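Long-range contact in VipE (Legionella pneumophila subsp. pneumophila str. Philadelphia 1, PDB 4QN8), which is an effector protein of unknown molecular function, represented here by the all-helical N-terminal part of a longer chain: residues I86-R99 / E121-P133. Numbering follows the deposited sequence.
Sequences IELSPPGDRNTFMR and EHFNSTRVRTEFP
R127 and F97 form an off-centre cation-pi stack where the short helix 126-131 packs against the end of helix 75-88 and the loop after it, at the side of an all-helical fold. S125 is the N-cap of helix 126-131: its OG accepts a weak capping bond from V128 N and lies 3.9 Å from I86 CG2. CG of R127 stands anti to the backbone N (chi1 -176°), and a bend at chi2 folds the chain along the F97 ring. R127 CG rests over one face of the F97 ring, 4.1 Å from its centroid. The guanidinium lies flat but off-centre on the same ring, with the planes 27° apart. CG of M98, a selenomethionine, lies over the rim of the opposite face.

The edge of the guanidinium grips the chain leaving helix 75-88. R127 NH1 donates to S89 O at 2.9 Å, and NH2 adds weak bonds to S89 O and P90 O. R127 NE makes a nearly straight salt bridge (171°) to E131 OE1, on its anti lone pair, at 3.2 Å. The bond probably helps to hold the guanidinium flat on the ring. The same carboxylate leans on F97, with E131 CD 3.5 Å from F97 CB. Its OE2 also takes a bond from water 1, which accepts from T96 N.

At one end, I86 CG2 packs on R127 CB at 3.6 Å and reaches V128 CG2. I86 CD1 meets H122, whose NE2 bonds to E111. At the other end, F132 sits between the loop and helix 135-154, touching I138 and L141. F97 O lies at the edge of the F132 ring, near its plane, 3.4 Å from F132 CZ.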
loop_
_atom_site.group_PDB
_atom_site.type_symbol
_atom_site.label_atom_id
_atom_site.label_comp_id
_atom_site.label_asym_id
_atom_site.label_seq_id
_atom_site.Cartn_x
_atom_site.Cartn_y
_atom_site.Cartn_z
ATOM N N ILE A 86 -4.301 -6.318 -5.275
ATOM C CA ILE A 86 -3.738 -6.262 -6.622
ATOM C C ILE A 86 -4.824 -6.634 -7.646
ATOM O O ILE A 86 -4.958 -5.973 -8.681
ATOM C CB ILE A 86 -2.459 -7.140 -6.747
ATOM C CG1 ILE A 86 -1.294 -6.438 -6.030
ATOM C CG2 ILE A 86 -2.105 -7.407 -8.203
ATOM C CD1 ILE A 86 -0.186 -7.350 -5.516
ATOM N N GLU A 87 -5.621 -7.659 -7.350
ATOM C CA GLU A 87 -6.701 -8.066 -8.270
ATOM C C GLU A 87 -7.778 -7.001 -8.427
ATOM O O GLU A 87 -8.335 -6.832 -9.519
ATOM C CB GLU A 87 -7.391 -9.341 -7.779
ATOM C CG GLU A 87 -6.683 -10.642 -8.051
ATOM C CD GLU A 87 -7.352 -11.784 -7.316
ATOM O OE1 GLU A 87 -7.762 -11.568 -6.149
ATOM O OE2 GLU A 87 -7.480 -12.882 -7.894
ATOM N N LEU A 88 -8.085 -6.302 -7.333
ATOM C CA LEU A 88 -9.250 -5.407 -7.284
ATOM C C LEU A 88 -8.954 -3.929 -7.474
ATOM O O LEU A 88 -9.887 -3.137 -7.584
ATOM C CB LEU A 88 -9.984 -5.566 -5.960
ATOM C CG LEU A 88 -10.572 -6.952 -5.733
ATOM C CD1 LEU A 88 -11.145 -7.030 -4.317
ATOM C CD2 LEU A 88 -11.643 -7.310 -6.776
ATOM N N SER A 89 -7.672 -3.569 -7.477
ATOM C CA SER A 89 -7.238 -2.178 -7.650
ATOM C C SER A 89 -7.845 -1.595 -8.921
ATOM O O SER A 89 -7.934 -2.291 -9.934
ATOM C CB SER A 89 -5.715 -2.097 -7.735
ATOM O OG SER A 89 -5.130 -2.313 -6.472
ATOM N N PRO A 90 -8.291 -0.328 -8.860
ATOM C CA PRO A 90 -9.033 0.278 -9.968
ATOM C C PRO A 90 -8.183 0.397 -11.215
ATOM O O PRO A 90 -6.981 0.658 -11.116
ATOM C CB PRO A 90 -9.389 1.674 -9.438
ATOM C CG PRO A 90 -8.411 1.930 -8.333
ATOM C CD PRO A 90 -8.155 0.596 -7.720
ATOM N N PRO A 91 -8.792 0.177 -12.383
ATOM C CA PRO A 91 -8.040 0.386 -13.617
ATOM C C PRO A 91 -7.757 1.876 -13.756
ATOM O O PRO A 91 -8.678 2.669 -13.636
ATOM C CB PRO A 91 -9.025 -0.061 -14.707
ATOM C CG PRO A 91 -10.388 0.104 -14.082
ATOM C CD PRO A 91 -10.188 -0.233 -12.632
ATOM N N GLY A 92 -6.506 2.261 -13.972
ATOM C CA GLY A 92 -6.223 3.661 -14.238
ATOM C C GLY A 92 -5.863 3.846 -15.694
ATOM O O GLY A 92 -6.039 2.925 -16.498
ATOM N N ASP A 93 -5.356 5.033 -16.032
ATOM C CA ASP A 93 -4.816 5.277 -17.361
ATOM C C ASP A 93 -3.693 4.288 -17.655
ATOM O O ASP A 93 -3.110 3.694 -16.738
ATOM C CB ASP A 93 -4.281 6.708 -17.471
ATOM C CG ASP A 93 -5.359 7.754 -17.257
ATOM O OD1 ASP A 93 -6.547 7.376 -17.155
ATOM O OD2 ASP A 93 -5.020 8.958 -17.203
ATOM N N ARG A 94 -3.386 4.115 -18.936
ATOM C CA ARG A 94 -2.331 3.196 -19.350
ATOM C C ARG A 94 -1.022 3.454 -18.605
ATOM O O ARG A 94 -0.611 4.610 -18.436
ATOM C CB ARG A 94 -2.086 3.324 -20.851
ATOM C CG ARG A 94 -0.879 2.548 -21.342
ATOM C CD ARG A 94 -0.139 3.326 -22.412
ATOM N NE ARG A 94 0.782 2.484 -23.169
ATOM C CZ ARG A 94 1.477 2.900 -24.225
ATOM N NH1 ARG A 94 1.359 4.152 -24.649
ATOM N NH2 ARG A 94 2.290 2.064 -24.857
ATOM N N ASN A 95 -0.386 2.382 -18.138
ATOM C CA ASN A 95 0.959 2.484 -17.586
ATOM C C ASN A 95 0.999 3.301 -16.278
ATOM O O ASN A 95 1.969 3.999 -15.995
ATOM C CB ASN A 95 1.905 3.058 -18.650
ATOM C CG ASN A 95 3.360 2.882 -18.301
ATOM O OD1 ASN A 95 3.882 1.766 -18.309
ATOM N ND2 ASN A 95 4.032 3.989 -17.995
ATOM N N THR A 96 -0.057 3.184 -15.475
ATOM C CA THR A 96 -0.143 3.892 -14.192
ATOM C C THR A 96 -0.195 2.979 -12.950
ATOM O O THR A 96 0.015 3.432 -11.816
ATOM C CB THR A 96 -1.369 4.820 -14.166
ATOM O OG1 THR A 96 -2.550 4.045 -14.407
ATOM C CG2 THR A 96 -1.247 5.898 -15.228
ATOM N N PHE A 97 -0.499 1.700 -13.148
ATOM C CA PHE A 97 -0.584 0.777 -12.019
ATOM C C PHE A 97 0.751 0.778 -11.258
ATOM O O PHE A 97 1.808 0.637 -11.872
ATOM C CB PHE A 97 -0.950 -0.626 -12.517
ATOM C CG PHE A 97 -1.102 -1.651 -11.418
ATOM C CD1 PHE A 97 -2.164 -1.584 -10.532
ATOM C CD2 PHE A 97 -0.200 -2.699 -11.295
ATOM C CE1 PHE A 97 -2.319 -2.540 -9.533
ATOM C CE2 PHE A 97 -0.351 -3.654 -10.304
ATOM C CZ PHE A 97 -1.411 -3.568 -9.414
HETATM N N MSE A 98 0.675 0.990 -9.938
HETATM C CA MSE A 98 1.816 1.030 -8.999
HETATM C C MSE A 98 2.706 2.274 -9.014
HETATM O O MSE A 98 3.607 2.388 -8.179
HETATM C CB MSE A 98 2.699 -0.221 -9.101
HETATM C CG MSE A 98 2.022 -1.508 -8.749
HETATM SE SE MSE A 98 2.200 -1.777 -6.830
HETATM C CE MSE A 98 1.013 -3.327 -6.567
ATOM N N ARG A 99 2.487 3.198 -9.941
ATOM C CA ARG A 99 3.310 4.404 -9.998
ATOM C C ARG A 99 2.782 5.463 -9.028
ATOM O O ARG A 99 3.555 6.198 -8.418
ATOM C CB ARG A 99 3.370 4.994 -11.414
ATOM C CG ARG A 99 3.136 4.011 -12.563
ATOM C CD ARG A 99 4.129 2.864 -12.583
ATOM N NE ARG A 99 4.570 2.505 -13.935
ATOM C CZ ARG A 99 3.922 1.687 -14.764
ATOM N NH1 ARG A 99 2.761 1.136 -14.423
ATOM N NH2 ARG A 99 4.440 1.426 -15.958
ATOM N N GLU A 121 5.804 -13.968 -4.781
ATOM C CA GLU A 121 4.768 -14.610 -5.587
ATOM C C GLU A 121 3.814 -13.612 -6.269
ATOM O O GLU A 121 3.156 -13.952 -7.253
ATOM C CB GLU A 121 3.980 -15.612 -4.738
ATOM C CG GLU A 121 4.843 -16.702 -4.098
ATOM C CD GLU A 121 4.046 -17.611 -3.171
ATOM O OE1 GLU A 121 2.796 -17.513 -3.169
ATOM O OE2 GLU A 121 4.670 -18.422 -2.446
ATOM N N HIS A 122 3.744 -12.395 -5.751
ATOM C CA HIS A 122 2.829 -11.387 -6.301
ATOM C C HIS A 122 3.249 -10.948 -7.698
ATOM O O HIS A 122 2.418 -10.475 -8.484
ATOM C CB HIS A 122 2.745 -10.153 -5.407
ATOM C CG HIS A 122 2.088 -10.395 -4.088
ATOM N ND1 HIS A 122 0.830 -10.948 -3.972
ATOM C CD2 HIS A 122 2.507 -10.136 -2.826
ATOM C CE1 HIS A 122 0.510 -11.028 -2.688
ATOM N NE2 HIS A 122 1.505 -10.534 -1.981
ATOM N N PHE A 123 4.534 -11.102 -8.012
ATOM C CA PHE A 123 5.040 -10.684 -9.323
ATOM C C PHE A 123 4.676 -11.664 -10.419
ATOM O O PHE A 123 4.901 -11.389 -11.593
ATOM C CB PHE A 123 6.550 -10.443 -9.265
ATOM C CG PHE A 123 6.928 -9.357 -8.302
ATOM C CD1 PHE A 123 6.896 -8.026 -8.688
ATOM C CD2 PHE A 123 7.250 -9.657 -6.992
ATOM C CE1 PHE A 123 7.218 -7.018 -7.792
ATOM C CE2 PHE A 123 7.572 -8.652 -6.092
ATOM C CZ PHE A 123 7.551 -7.335 -6.489
ATOM N N ASN A 124 4.111 -12.800 -10.022
ATOM C CA ASN A 124 3.583 -13.792 -10.953
ATOM C C ASN A 124 2.094 -13.618 -11.248
ATOM O O ASN A 124 1.534 -14.325 -12.093
ATOM C CB ASN A 124 3.827 -15.204 -10.410
ATOM C CG ASN A 124 5.285 -15.594 -10.442
ATOM O OD1 ASN A 124 6.045 -15.128 -11.294
ATOM N ND2 ASN A 124 5.688 -16.458 -9.511
ATOM N N SER A 125 1.459 -12.679 -10.556
ATOM C CA SER A 125 0.012 -12.517 -10.622
ATOM C C SER A 125 -0.389 -11.971 -11.990
ATOM O O SER A 125 0.412 -11.290 -12.651
ATOM C CB SER A 125 -0.460 -11.566 -9.517
ATOM O OG SER A 125 0.069 -10.263 -9.737
ATOM N N THR A 126 -1.618 -12.267 -12.412
ATOM C CA THR A 126 -2.110 -11.820 -13.717
ATOM C C THR A 126 -1.990 -10.303 -13.859
ATOM O O THR A 126 -1.571 -9.797 -14.899
ATOM C CB THR A 126 -3.579 -12.244 -13.939
ATOM O OG1 THR A 126 -3.679 -13.678 -13.893
ATOM C CG2 THR A 126 -4.086 -11.756 -15.293
ATOM N N ARG A 127 -2.345 -9.572 -12.808
ATOM C CA ARG A 127 -2.354 -8.115 -12.912
ATOM C C ARG A 127 -0.930 -7.564 -13.035
ATOM O O ARG A 127 -0.669 -6.693 -13.871
ATOM C CB ARG A 127 -3.069 -7.484 -11.714
ATOM C CG ARG A 127 -3.210 -5.963 -11.788
ATOM C CD ARG A 127 -4.330 -5.579 -12.730
ATOM N NE ARG A 127 -4.563 -4.131 -12.779
ATOM C CZ ARG A 127 -5.323 -3.459 -11.913
ATOM N NH1 ARG A 127 -5.911 -4.095 -10.911
ATOM N NH2 ARG A 127 -5.482 -2.145 -12.040
ATOM N N VAL A 128 -0.001 -8.073 -12.233
ATOM C CA VAL A 128 1.361 -7.537 -12.290
ATOM C C VAL A 128 2.008 -7.931 -13.608
ATOM O O VAL A 128 2.709 -7.131 -14.228
ATOM C CB VAL A 128 2.220 -7.997 -11.098
ATOM C CG1 VAL A 128 3.700 -7.640 -11.308
ATOM C CG2 VAL A 128 1.694 -7.390 -9.799
ATOM N N ARG A 129 1.757 -9.158 -14.049
ATOM C CA ARG A 129 2.277 -9.584 -15.344
ATOM C C ARG A 129 1.721 -8.749 -16.484
ATOM O O ARG A 129 2.451 -8.404 -17.408
ATOM C CB ARG A 129 2.021 -11.065 -15.601
ATOM C CG ARG A 129 2.967 -11.974 -14.859
ATOM N N THR A 130 0.434 -8.418 -16.424
ATOM C CA THR A 130 -0.173 -7.605 -17.482
ATOM C C THR A 130 0.446 -6.212 -17.543
ATOM O O THR A 130 0.752 -5.700 -18.629
ATOM C CB THR A 130 -1.694 -7.445 -17.272
ATOM O OG1 THR A 130 -2.331 -8.721 -17.391
ATOM C CG2 THR A 130 -2.291 -6.489 -18.309
ATOM N N GLU A 131 0.631 -5.613 -16.371
ATOM C CA GLU A 131 1.030 -4.210 -16.247
ATOM C C GLU A 131 2.543 -4.021 -16.331
ATOM O O GLU A 131 3.018 -2.924 -16.638
ATOM C CB GLU A 131 0.530 -3.648 -14.911
ATOM C CG GLU A 131 -0.982 -3.738 -14.710
ATOM C CD GLU A 131 -1.737 -2.563 -15.287
ATOM O OE1 GLU A 131 -2.913 -2.380 -14.893
ATOM O OE2 GLU A 131 -1.166 -1.820 -16.126
ATOM N N PHE A 132 3.285 -5.082 -16.021
ATOM C CA PHE A 132 4.752 -5.090 -16.117
ATOM C C PHE A 132 5.189 -6.364 -16.842
ATOM O O PHE A 132 5.658 -7.324 -16.213
ATOM C CB PHE A 132 5.370 -5.023 -14.709
ATOM C CG PHE A 132 5.060 -3.747 -13.972
ATOM C CD1 PHE A 132 3.899 -3.626 -13.218
ATOM C CD2 PHE A 132 5.921 -2.661 -14.038
ATOM C CE1 PHE A 132 3.601 -2.449 -12.535
ATOM C CE2 PHE A 132 5.634 -1.475 -13.350
ATOM C CZ PHE A 132 4.468 -1.368 -12.606
ATOM N N PRO A 133 5.017 -6.387 -18.175
ATOM C CA PRO A 133 5.173 -7.644 -18.926
ATOM C C PRO A 133 6.617 -8.098 -19.165
ATOM O O PRO A 133 6.841 -9.295 -19.365
ATOM C CB PRO A 133 4.456 -7.359 -20.254
ATOM C CG PRO A 133 4.474 -5.864 -20.391
ATOM C CD PRO A 133 4.445 -5.306 -18.995
HETATM O O HOH W 1 -1.573 0.630 -15.810
HETATM O O HOH W 2 1.551 -0.691 -16.390
#